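Local structure of esterase (Thermotoga maritima, 3DOH) at residues H138-F144 and Y191-A195; L245-I251 and F284-F288; W312-D318 and R342-K348. The protein acts as a thermostable esterase, probably cleaving carboxylic esters in an alpha/beta-hydrolase domain joined to an immunoglobulin-like domain. All coordinates share one frame; numbering follows the deposited sequence.

Contact 1 of 3, residues H138-F144 and Y191-A195; sequences HLIIDDF and YLQVA. With SO4 (sulfate ion), chain G.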
loop_
_atom_site.group_PDB
_atom_site.type_symbol
_atom_site.label_atom_id
_atom_site.label_comp_id
_atom_site.label_asym_id
_atom_site.label_seq_id
_atom_site.Cartn_x
_atom_site.Cartn_y
_atom_site.Cartn_z
ATOM N N HIS A 138 15.990 -27.994 21.839
ATOM C CA HIS A 138 16.358 -28.031 20.428
ATOM C C HIS A 138 15.630 -29.154 19.698
ATOM O O HIS A 138 16.058 -30.308 19.730
ATOM C CB HIS A 138 17.871 -28.196 20.274
ATOM C CG HIS A 138 18.671 -27.193 21.046
ATOM N ND1 HIS A 138 19.694 -27.553 21.895
ATOM C CD2 HIS A 138 18.597 -25.842 21.096
ATOM C CE1 HIS A 138 20.216 -26.466 22.436
ATOM N NE2 HIS A 138 19.568 -25.415 21.967
ATOM N N LEU A 139 14.528 -28.809 19.041
ATOM C CA LEU A 139 13.531 -29.796 18.645
ATOM C C LEU A 139 14.028 -30.647 17.482
ATOM O O LEU A 139 13.940 -30.244 16.322
ATOM C CB LEU A 139 12.216 -29.109 18.269
ATOM C CG LEU A 139 11.227 -28.868 19.411
ATOM C CD1 LEU A 139 9.966 -28.189 18.896
ATOM C CD2 LEU A 139 10.888 -30.173 20.114
ATOM N N ILE A 140 14.552 -31.827 17.799
ATOM C CA ILE A 140 15.032 -32.752 16.780
ATOM C C ILE A 140 16.554 -32.836 16.784
ATOM O O ILE A 140 17.128 -33.893 16.522
ATOM C CB ILE A 140 14.553 -32.340 15.374
ATOM C CG1 ILE A 140 13.027 -32.235 15.341
ATOM C CG2 ILE A 140 15.047 -33.332 14.333
ATOM C CD1 ILE A 140 12.321 -33.573 15.376
ATOM N N ILE A 141 17.203 -31.715 17.082
ATOM C CA ILE A 141 18.643 -31.700 17.305
ATOM C C ILE A 141 19.004 -32.375 18.624
ATOM O O ILE A 141 20.124 -32.854 18.802
ATOM C CB ILE A 141 19.199 -30.264 17.306
ATOM C CG1 ILE A 141 19.343 -29.747 15.873
ATOM C CG2 ILE A 141 20.534 -30.210 18.032
ATOM C CD1 ILE A 141 19.941 -28.361 15.781
ATOM N N ASP A 142 18.048 -32.409 19.547
ATOM C CA ASP A 142 18.242 -33.068 20.817
ATOM C C ASP A 142 17.991 -34.582 20.783
ATOM O O ASP A 142 18.215 -35.232 21.773
ATOM C CB ASP A 142 17.400 -32.385 21.896
ATOM C CG ASP A 142 15.891 -32.559 21.660
ATOM O OD1 ASP A 142 15.492 -33.231 20.640
ATOM O OD2 ASP A 142 15.117 -32.008 22.503
ATOM N N ASP A 143 17.545 -35.145 19.663
ATOM C CA ASP A 143 17.534 -36.615 19.522
ATOM C C ASP A 143 18.808 -37.241 18.987
ATOM O O ASP A 143 18.904 -38.468 18.952
ATOM C CB ASP A 143 16.390 -37.119 18.640
ATOM C CG ASP A 143 15.057 -36.607 19.079
ATOM O OD1 ASP A 143 14.705 -36.830 20.255
ATOM O OD2 ASP A 143 14.355 -35.974 18.248
ATOM N N PHE A 144 19.737 -36.415 18.516
ATOM C CA PHE A 144 21.031 -36.853 17.996
ATOM C C PHE A 144 21.970 -36.797 19.163
ATOM O O PHE A 144 22.324 -35.707 19.636
ATOM C CB PHE A 144 21.605 -35.855 16.962
ATOM C CG PHE A 144 20.970 -35.913 15.614
ATOM C CD1 PHE A 144 19.615 -35.600 15.444
ATOM C CD2 PHE A 144 21.731 -36.263 14.494
ATOM C CE1 PHE A 144 19.005 -35.662 14.210
ATOM C CE2 PHE A 144 21.129 -36.322 13.210
ATOM C CZ PHE A 144 19.754 -36.005 13.075
ATOM N N TYR A 191 27.619 -28.840 16.741
ATOM C CA TYR A 191 26.235 -28.374 16.681
ATOM C C TYR A 191 25.902 -27.838 15.299
ATOM O O TYR A 191 24.918 -28.235 14.673
ATOM C CB TYR A 191 25.988 -27.294 17.737
ATOM C CG TYR A 191 24.526 -27.039 18.024
ATOM C CD1 TYR A 191 23.892 -27.649 19.098
ATOM C CD2 TYR A 191 23.779 -26.189 17.219
ATOM C CE1 TYR A 191 22.555 -27.421 19.364
ATOM C CE2 TYR A 191 22.441 -25.953 17.477
ATOM C CZ TYR A 191 21.835 -26.571 18.550
ATOM O OH TYR A 191 20.503 -26.340 18.811
ATOM N N LEU A 192 26.746 -26.927 14.838
ATOM C CA LEU A 192 26.637 -26.311 13.511
ATOM C C LEU A 192 26.138 -27.209 12.394
ATOM O O LEU A 192 25.241 -26.802 11.645
ATOM C CB LEU A 192 27.976 -25.731 13.112
ATOM C CG LEU A 192 28.033 -24.211 13.007
ATOM C CD1 LEU A 192 26.886 -23.465 13.727
ATOM C CD2 LEU A 192 29.388 -23.766 13.500
ATOM N N GLN A 193 26.687 -28.422 12.311
ATOM C CA GLN A 193 26.530 -29.273 11.113
ATOM C C GLN A 193 25.157 -29.921 11.068
ATOM O O GLN A 193 24.740 -30.556 10.071
ATOM C CB GLN A 193 27.678 -30.307 10.994
ATOM C CG GLN A 193 27.538 -31.600 11.789
ATOM C CD GLN A 193 27.927 -31.450 13.247
ATOM O OE1 GLN A 193 28.063 -30.330 13.754
ATOM N NE2 GLN A 193 28.112 -32.581 13.937
ATOM N N VAL A 194 24.445 -29.711 12.161
ATOM C CA VAL A 194 23.161 -30.299 12.350
ATOM C C VAL A 194 22.125 -29.154 12.418
ATOM O O VAL A 194 20.925 -29.392 12.400
ATOM C CB VAL A 194 23.257 -31.248 13.604
ATOM C CG1 VAL A 194 22.350 -30.842 14.754
ATOM C CG2 VAL A 194 23.112 -32.716 13.217
ATOM N N ALA A 195 22.577 -27.911 12.453
ATOM C CA ALA A 195 21.670 -26.818 12.654
ATOM C C ALA A 195 21.668 -25.833 11.482
ATOM O O ALA A 195 20.726 -25.055 11.298
ATOM C CB ALA A 195 22.018 -26.111 13.912
HETATM S S SO4 G . 21.337 -30.725 22.429
HETATM O O1 SO4 G . 22.481 -30.159 21.717
HETATM O O2 SO4 G . 21.490 -30.349 23.839
HETATM O O3 SO4 G . 21.288 -32.186 22.284
HETATM O O4 SO4 G . 20.090 -30.156 21.900
#
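Tyr191 turns the edge of its ring toward the face of His138 in a T-shaped stack, with centroids 5.1 Å apart and planes at 77°. Its CG lies anti to the backbone N (chi1 -163°), which carries the phenol across to the imidazole; there Tyr191 OH sits over the ring near its rim, while Glu20 takes that hydroxyl in a hydrogen bond. His138 ND1 gives a hydrogen bond of 2.6 Å to O4 of a sulfate ion, probably from the crystallisation liquor, and Glu136 engages NE2. An alanine in place of His138 would remove the imidazole, and the Tyr191 ring would probably be left without the face it stands against and Glu136 without its mate. Tyr191 CE1 also meets Ile141 CG2 at 3.7 Å. Further on, branched Val194 fills the buried patch with both methyls: CG1 packs on Ile141 CG1, and CG2 lies over one face of Phe144, 4.0 Å from CD2. Ala195 is small enough to let Ile141 CD1 come up to its CB at 3.6 Å. The pattern is consistent with an interdomain joint: the turn from the last immunoglobulin-like strand to the first hydrolase strand rests on a short, weakly bonded hydrolase helix.

Contact 2 of 3, residues L245-I251 and F284-F288; sequences LAVIKII and FPELF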
loop_
_atom_site.group_PDB
_atom_site.type_symbol
_atom_site.label_atom_id
_atom_site.label_comp_id
_atom_site.label_asym_id
_atom_site.label_seq_id
_atom_site.Cartn_x
_atom_site.Cartn_y
_atom_site.Cartn_z
ATOM N N LEU A 245 38.336 -39.277 5.681
ATOM C CA LEU A 245 38.852 -40.602 6.025
ATOM C C LEU A 245 38.424 -41.000 7.403
ATOM O O LEU A 245 38.017 -42.124 7.644
ATOM C CB LEU A 245 40.368 -40.651 5.932
ATOM C CG LEU A 245 40.816 -40.625 4.480
ATOM C CD1 LEU A 245 42.322 -40.402 4.444
ATOM C CD2 LEU A 245 40.401 -41.892 3.767
ATOM N N ALA A 246 38.493 -40.065 8.318
ATOM C CA ALA A 246 38.024 -40.352 9.619
ATOM C C ALA A 246 36.538 -40.807 9.513
ATOM O O ALA A 246 36.232 -41.932 9.918
ATOM C CB ALA A 246 38.234 -39.152 10.504
ATOM N N VAL A 247 35.638 -39.996 8.915
ATOM C CA VAL A 247 34.206 -40.370 8.729
ATOM C C VAL A 247 33.995 -41.836 8.311
ATOM O O VAL A 247 33.132 -42.542 8.833
ATOM C CB VAL A 247 33.509 -39.447 7.702
ATOM C CG1 VAL A 247 32.084 -39.909 7.397
ATOM C CG2 VAL A 247 33.534 -38.017 8.178
ATOM N N ILE A 248 34.798 -42.314 7.375
ATOM C CA ILE A 248 34.677 -43.722 7.012
ATOM C C ILE A 248 34.859 -44.672 8.205
ATOM O O ILE A 248 34.028 -45.548 8.457
ATOM C CB ILE A 248 35.622 -44.089 5.887
ATOM C CG1 ILE A 248 35.304 -43.221 4.676
ATOM C CG2 ILE A 248 35.485 -45.556 5.565
ATOM C CD1 ILE A 248 33.899 -43.438 4.119
ATOM N N LYS A 249 35.940 -44.462 8.946
ATOM C CA LYS A 249 36.253 -45.289 10.108
ATOM C C LYS A 249 35.097 -45.250 11.063
ATOM O O LYS A 249 34.773 -46.228 11.693
ATOM C CB LYS A 249 37.531 -44.794 10.789
ATOM C CG LYS A 249 38.784 -45.053 9.982
ATOM C CD LYS A 249 39.942 -44.264 10.531
ATOM C CE LYS A 249 41.165 -44.434 9.623
ATOM N NZ LYS A 249 42.350 -43.594 10.063
ATOM N N ILE A 250 34.429 -44.113 11.134
ATOM C CA ILE A 250 33.301 -44.011 12.042
ATOM C C ILE A 250 32.021 -44.694 11.527
ATOM O O ILE A 250 31.268 -45.266 12.335
ATOM C CB ILE A 250 33.187 -42.591 12.685
ATOM C CG1 ILE A 250 31.779 -42.101 12.853
ATOM C CG2 ILE A 250 33.981 -41.514 11.904
ATOM C CD1 ILE A 250 31.894 -40.627 13.159
ATOM N N ILE A 251 31.816 -44.719 10.205
ATOM C CA ILE A 251 30.765 -45.573 9.624
ATOM C C ILE A 251 30.976 -47.023 10.085
ATOM O O ILE A 251 30.029 -47.716 10.488
ATOM C CB ILE A 251 30.659 -45.422 8.068
ATOM C CG1 ILE A 251 29.944 -44.105 7.726
ATOM C CG2 ILE A 251 29.896 -46.580 7.422
ATOM C CD1 ILE A 251 30.270 -43.562 6.353
ATOM N N PHE A 284 35.309 -45.036 -2.265
ATOM C CA PHE A 284 34.811 -46.177 -1.505
ATOM C C PHE A 284 33.520 -46.716 -2.115
ATOM O O PHE A 284 32.491 -46.795 -1.446
ATOM C CB PHE A 284 34.579 -45.787 -0.044
ATOM C CG PHE A 284 35.830 -45.375 0.679
ATOM C CD1 PHE A 284 36.724 -46.327 1.139
ATOM C CD2 PHE A 284 36.110 -44.038 0.900
ATOM C CE1 PHE A 284 37.877 -45.951 1.805
ATOM C CE2 PHE A 284 37.260 -43.656 1.564
ATOM C CZ PHE A 284 38.144 -44.614 2.018
ATOM N N PRO A 285 33.587 -47.085 -3.390
ATOM C CA PRO A 285 32.399 -47.427 -4.161
ATOM C C PRO A 285 31.657 -48.574 -3.552
ATOM O O PRO A 285 30.474 -48.767 -3.818
ATOM C CB PRO A 285 32.960 -47.874 -5.506
ATOM C CG PRO A 285 34.435 -47.986 -5.342
ATOM C CD PRO A 285 34.811 -47.120 -4.219
ATOM N N GLU A 286 32.348 -49.323 -2.716
ATOM C CA GLU A 286 31.797 -50.537 -2.196
ATOM C C GLU A 286 30.888 -50.219 -1.031
ATOM O O GLU A 286 30.033 -51.032 -0.664
ATOM C CB GLU A 286 32.944 -51.469 -1.796
ATOM C CG GLU A 286 33.952 -51.716 -2.966
ATOM C CD GLU A 286 33.289 -52.357 -4.216
ATOM O OE1 GLU A 286 32.863 -53.542 -4.107
ATOM O OE2 GLU A 286 33.210 -51.684 -5.295
ATOM N N LEU A 287 31.046 -49.033 -0.463
ATOM C CA LEU A 287 30.395 -48.763 0.802
ATOM C C LEU A 287 28.918 -48.270 0.697
ATOM O O LEU A 287 28.052 -48.690 1.462
ATOM C CB LEU A 287 31.275 -47.838 1.663
ATOM C CG LEU A 287 30.924 -47.923 3.151
ATOM C CD1 LEU A 287 31.369 -49.229 3.694
ATOM C CD2 LEU A 287 31.540 -46.816 3.930
ATOM N N PHE A 288 28.626 -47.406 -0.271
ATOM C CA PHE A 288 27.346 -46.692 -0.270
ATOM C C PHE A 288 26.314 -47.223 -1.261
ATOM O O PHE A 288 26.646 -47.628 -2.362
ATOM C CB PHE A 288 27.593 -45.202 -0.480
ATOM C CG PHE A 288 28.600 -44.607 0.487
ATOM C CD1 PHE A 288 28.224 -44.268 1.784
ATOM C CD2 PHE A 288 29.906 -44.355 0.082
ATOM C CE1 PHE A 288 29.135 -43.704 2.667
ATOM C CE2 PHE A 288 30.833 -43.792 0.953
ATOM C CZ PHE A 288 30.451 -43.476 2.248
#
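Leu245 reaches the ring of Phe284 with one methyl: CD2 lies near the ring plane, at the edge, 3.9 Å from CZ. The leucine leaves the helix pointing away from its partner, and it is the branched end that comes back to the phenylalanine. One turn on, Ile248 faces the loop directly and carries the centre of the contact. Its CG1 stands over the face of Phe284 in a CH-pi contact, 4.1 Å from the centroid and 28° off the normal. Since CG1 is anti to the carbonyl carbon (chi1 -59°) and the chain bends again at chi2, CD1 is carried on to Phe288 CZ, at 3.9 Å, and to Leu287 CD2, at 4.1 Å. Ile251, a further turn along, divides its two branches: CG2 rests against Leu287 CD2, the two side chains running in opposite directions, whereas CD1 meets the edge of the Phe288 ring at CE1, 3.9 Å away. Ile251 and Phe288 both also touch Ile265 of strand 264-270, so the seam runs down onto the central sheet. Residues spaced by three thus form one greasy stripe on helix 242-257, matched by a compact turn in which Leu287 N bonds to Phe284 O. With only carbon meeting carbon across the seam, the attachment must rest on shape and the exclusion of water, and flat rings against branched aliphatic chains supply both.

Contact 3 of 3, residues W312-D318 and R342-K348; sequences WVFHAED and RYTEYEK. With SO4 (sulfate ion), chain D.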
loop_
_atom_site.group_PDB
_atom_site.type_symbol
_atom_site.label_atom_id
_atom_site.label_comp_id
_atom_site.label_asym_id
_atom_site.label_seq_id
_atom_site.Cartn_x
_atom_site.Cartn_y
_atom_site.Cartn_z
ATOM N N TRP A 312 21.528 -38.974 -7.325
ATOM C CA TRP A 312 20.660 -37.900 -7.787
ATOM C C TRP A 312 21.356 -36.594 -7.429
ATOM O O TRP A 312 21.440 -36.206 -6.264
ATOM C CB TRP A 312 19.267 -38.025 -7.181
ATOM C CG TRP A 312 18.265 -37.075 -7.732
ATOM C CD1 TRP A 312 18.517 -35.918 -8.395
ATOM C CD2 TRP A 312 16.834 -37.164 -7.619
ATOM N NE1 TRP A 312 17.339 -35.288 -8.727
ATOM C CE2 TRP A 312 16.292 -36.036 -8.264
ATOM C CE3 TRP A 312 15.960 -38.096 -7.042
ATOM C CZ2 TRP A 312 14.911 -35.809 -8.356
ATOM C CZ3 TRP A 312 14.579 -37.873 -7.127
ATOM C CH2 TRP A 312 14.074 -36.739 -7.775
ATOM N N VAL A 313 21.897 -35.951 -8.455
ATOM C CA VAL A 313 22.623 -34.700 -8.331
ATOM C C VAL A 313 21.667 -33.479 -8.355
ATOM O O VAL A 313 20.659 -33.474 -9.062
ATOM C CB VAL A 313 23.602 -34.597 -9.501
ATOM C CG1 VAL A 313 24.518 -33.375 -9.371
ATOM C CG2 VAL A 313 24.426 -35.858 -9.606
ATOM N N PHE A 314 21.989 -32.453 -7.576
ATOM C CA PHE A 314 21.215 -31.218 -7.513
ATOM C C PHE A 314 22.232 -30.055 -7.570
ATOM O O PHE A 314 23.335 -30.155 -6.973
ATOM C CB PHE A 314 20.397 -31.138 -6.199
ATOM C CG PHE A 314 19.269 -32.138 -6.096
ATOM C CD1 PHE A 314 19.508 -33.456 -5.697
ATOM C CD2 PHE A 314 17.953 -31.769 -6.402
ATOM C CE1 PHE A 314 18.428 -34.394 -5.605
ATOM C CE2 PHE A 314 16.879 -32.713 -6.307
ATOM C CZ PHE A 314 17.117 -34.009 -5.913
ATOM N N HIS A 315 21.878 -28.966 -8.270
ATOM C CA HIS A 315 22.721 -27.776 -8.390
ATOM C C HIS A 315 21.813 -26.674 -8.941
ATOM O O HIS A 315 20.824 -26.959 -9.598
ATOM C CB HIS A 315 23.843 -28.048 -9.397
ATOM C CG HIS A 315 25.128 -27.337 -9.099
ATOM N ND1 HIS A 315 25.208 -25.970 -8.929
ATOM C CD2 HIS A 315 26.393 -27.804 -8.989
ATOM C CE1 HIS A 315 26.462 -25.633 -8.698
ATOM N NE2 HIS A 315 27.201 -26.726 -8.748
ATOM N N ALA A 316 22.125 -25.411 -8.692
ATOM C CA ALA A 316 21.345 -24.346 -9.317
ATOM C C ALA A 316 22.199 -23.767 -10.405
ATOM O O ALA A 316 23.405 -23.525 -10.195
ATOM C CB ALA A 316 20.971 -23.280 -8.328
ATOM N N GLU A 317 21.555 -23.529 -11.555
ATOM C CA GLU A 317 22.198 -22.973 -12.748
ATOM C C GLU A 317 23.063 -21.738 -12.482
ATOM O O GLU A 317 24.168 -21.608 -13.024
ATOM C CB GLU A 317 21.135 -22.620 -13.764
ATOM C CG GLU A 317 21.723 -22.228 -15.103
ATOM C CD GLU A 317 22.119 -20.763 -15.158
ATOM O OE1 GLU A 317 21.710 -19.982 -14.272
ATOM O OE2 GLU A 317 22.853 -20.385 -16.076
ATOM N N ASP A 318 22.531 -20.833 -11.663
ATOM C CA ASP A 318 23.205 -19.586 -11.330
ATOM C C ASP A 318 23.898 -19.601 -9.983
ATOM O O ASP A 318 23.988 -18.545 -9.369
ATOM C CB ASP A 318 22.211 -18.410 -11.339
ATOM C CG ASP A 318 20.939 -18.715 -10.595
ATOM O OD1 ASP A 318 20.757 -19.847 -10.088
ATOM O OD2 ASP A 318 20.090 -17.830 -10.529
ATOM N N ARG A 342 20.197 -39.453 -11.721
ATOM C CA ARG A 342 19.225 -38.362 -11.925
ATOM C C ARG A 342 19.852 -36.990 -11.649
ATOM O O ARG A 342 20.878 -36.858 -10.954
ATOM C CB ARG A 342 18.012 -38.493 -11.023
ATOM C CG ARG A 342 17.211 -39.758 -11.174
ATOM C CD ARG A 342 16.067 -39.752 -10.177
ATOM N NE ARG A 342 15.221 -40.890 -10.459
ATOM C CZ ARG A 342 13.932 -41.000 -10.116
ATOM N NH1 ARG A 342 13.303 -40.022 -9.450
ATOM N NH2 ARG A 342 13.275 -42.118 -10.456
ATOM N N TYR A 343 19.198 -35.969 -12.195
ATOM C CA TYR A 343 19.700 -34.619 -12.190
ATOM C C TYR A 343 18.569 -33.644 -12.362
ATOM O O TYR A 343 17.903 -33.613 -13.410
ATOM C CB TYR A 343 20.723 -34.395 -13.309
ATOM C CG TYR A 343 21.406 -33.063 -13.239
ATOM C CD1 TYR A 343 22.009 -32.615 -12.050
ATOM C CD2 TYR A 343 21.471 -32.259 -14.352
ATOM C CE1 TYR A 343 22.628 -31.367 -11.991
ATOM C CE2 TYR A 343 22.098 -31.033 -14.323
ATOM C CZ TYR A 343 22.679 -30.572 -13.163
ATOM O OH TYR A 343 23.299 -29.304 -13.179
ATOM N N THR A 344 18.376 -32.864 -11.300
ATOM C CA THR A 344 17.509 -31.729 -11.243
ATOM C C THR A 344 18.441 -30.523 -11.145
ATOM O O THR A 344 19.203 -30.426 -10.186
ATOM C CB THR A 344 16.690 -31.823 -9.958
ATOM O OG1 THR A 344 15.992 -33.065 -9.953
ATOM C CG2 THR A 344 15.692 -30.686 -9.851
ATOM N N GLU A 345 18.398 -29.622 -12.131
ATOM C CA GLU A 345 19.157 -28.375 -12.088
ATOM C C GLU A 345 18.209 -27.208 -12.052
ATOM O O GLU A 345 17.572 -26.882 -13.069
ATOM C CB GLU A 345 20.054 -28.231 -13.291
ATOM C CG GLU A 345 20.919 -26.981 -13.286
ATOM C CD GLU A 345 21.687 -26.786 -14.602
ATOM O OE1 GLU A 345 22.434 -27.699 -15.027
ATOM O OE2 GLU A 345 21.533 -25.717 -15.235
ATOM N N TYR A 346 18.125 -26.586 -10.883
ATOM C CA TYR A 346 17.321 -25.398 -10.664
ATOM C C TYR A 346 17.653 -24.235 -11.625
ATOM O O TYR A 346 18.774 -23.710 -11.611
ATOM C CB TYR A 346 17.448 -24.936 -9.192
ATOM C CG TYR A 346 17.040 -25.988 -8.181
ATOM C CD1 TYR A 346 15.699 -26.349 -8.041
ATOM C CD2 TYR A 346 17.989 -26.623 -7.370
ATOM C CE1 TYR A 346 15.289 -27.325 -7.132
ATOM C CE2 TYR A 346 17.603 -27.604 -6.437
ATOM C CZ TYR A 346 16.236 -27.944 -6.331
ATOM O OH TYR A 346 15.805 -28.899 -5.450
ATOM N N GLU A 347 16.663 -23.862 -12.447
ATOM C CA GLU A 347 16.755 -22.732 -13.386
ATOM C C GLU A 347 17.206 -21.412 -12.738
ATOM O O GLU A 347 16.797 -21.088 -11.610
ATOM C CB GLU A 347 15.392 -22.436 -13.999
ATOM C CG GLU A 347 14.889 -23.376 -15.033
ATOM C CD GLU A 347 13.505 -22.900 -15.558
ATOM O OE1 GLU A 347 12.499 -23.102 -14.818
ATOM O OE2 GLU A 347 13.430 -22.310 -16.693
ATOM N N LYS A 348 17.987 -20.647 -13.505
ATOM C CA LYS A 348 18.332 -19.256 -13.181
ATOM C C LYS A 348 17.124 -18.510 -12.683
ATOM O O LYS A 348 16.069 -18.571 -13.307
ATOM C CB LYS A 348 18.847 -18.539 -14.420
ATOM C CG LYS A 348 19.165 -17.059 -14.188
ATOM C CD LYS A 348 20.067 -16.483 -15.260
ATOM C CE LYS A 348 20.363 -15.039 -14.945
ATOM N NZ LYS A 348 21.420 -14.952 -13.919
HETATM S S SO4 D . 18.488 -21.279 -17.372
HETATM O O1 SO4 D . 17.477 -22.100 -18.096
HETATM O O2 SO4 D . 19.755 -21.029 -18.037
HETATM O O3 SO4 D . 18.745 -21.900 -16.067
HETATM O O4 SO4 D . 17.959 -19.926 -17.248
#
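Trp312 and Arg342 pair in register on neighbouring parallel strands, the two strands of a beta-alpha-beta crossover at one edge of the alpha/beta-hydrolase sheet. The backbones are joined by Val313 N to Arg342 O at 2.8 Å, by Thr344 N to Val313 O at 3.3 Å, and by Glu317 N to Tyr346 O; Tyr346 N to His315 O is weak. On the face that bears Trp312, the indole NE1 gives a hydrogen bond of 2.9 Å to Thr344 OG1, which lies in the ring plane. The aliphatic part of Arg342 covers one indole face: CB is 3.7 Å from the centroid of the five-membered ring, 13° off its normal, and CD follows over the six-membered ring. An extended chain from CG to NE lets the arginine run across the indole while its charged end reaches the rim. Thr344 also offers its CB to Phe314 CE2, so it serves a polar and an apolar neighbour at once.

On the other face, Val313 CB packs against Tyr343 CD1 at 3.6 Å, and beta-branching suits an extended strand. Tyr343 OH donates to Glu345 OE1 at 2.6 Å, meeting the carboxylate on its anti side. Second-shell groups probably help to hold these positions: Arg328 of the crossover helix forms a salt bridge with Glu345 OE2, and Trp374 stacks edge-to-face with Trp312. His315 touches residues of the probable Ser-His-Asp triad, placing this strand beside the likely active site. A sulfate ion, probably from the crystallisation liquor, bridges to the second subunit, where Arg207 holds it, while in this chain Lys348 N points almost straight at its O3, 3.0 Å away with an angle of 170° at the hydrogen.

Overall arrangement
From the N terminus, the chain first builds the immunoglobulin-like sheet, whose last strand leads into contact 1. This closes a loop of 46 residues that holds the first strands of the hydrolase sheet and ties the two domains together. Contact 2 closes next, over 32 residues including strand 264-270, helix 272-283 and the likely nucleophile elbow between them; it fastens helix 242-257 to the loop before strand 290-294. Contact 3 closes last, over the 23 residues that contain helix 325-336, and finishes the sheet at strand 341-346. The three follow in series, neither nested nor crossing. None touches another: nearest atoms are about 9 Å apart for contacts 1 and 2, and about 11 Å for contacts 2 and 3.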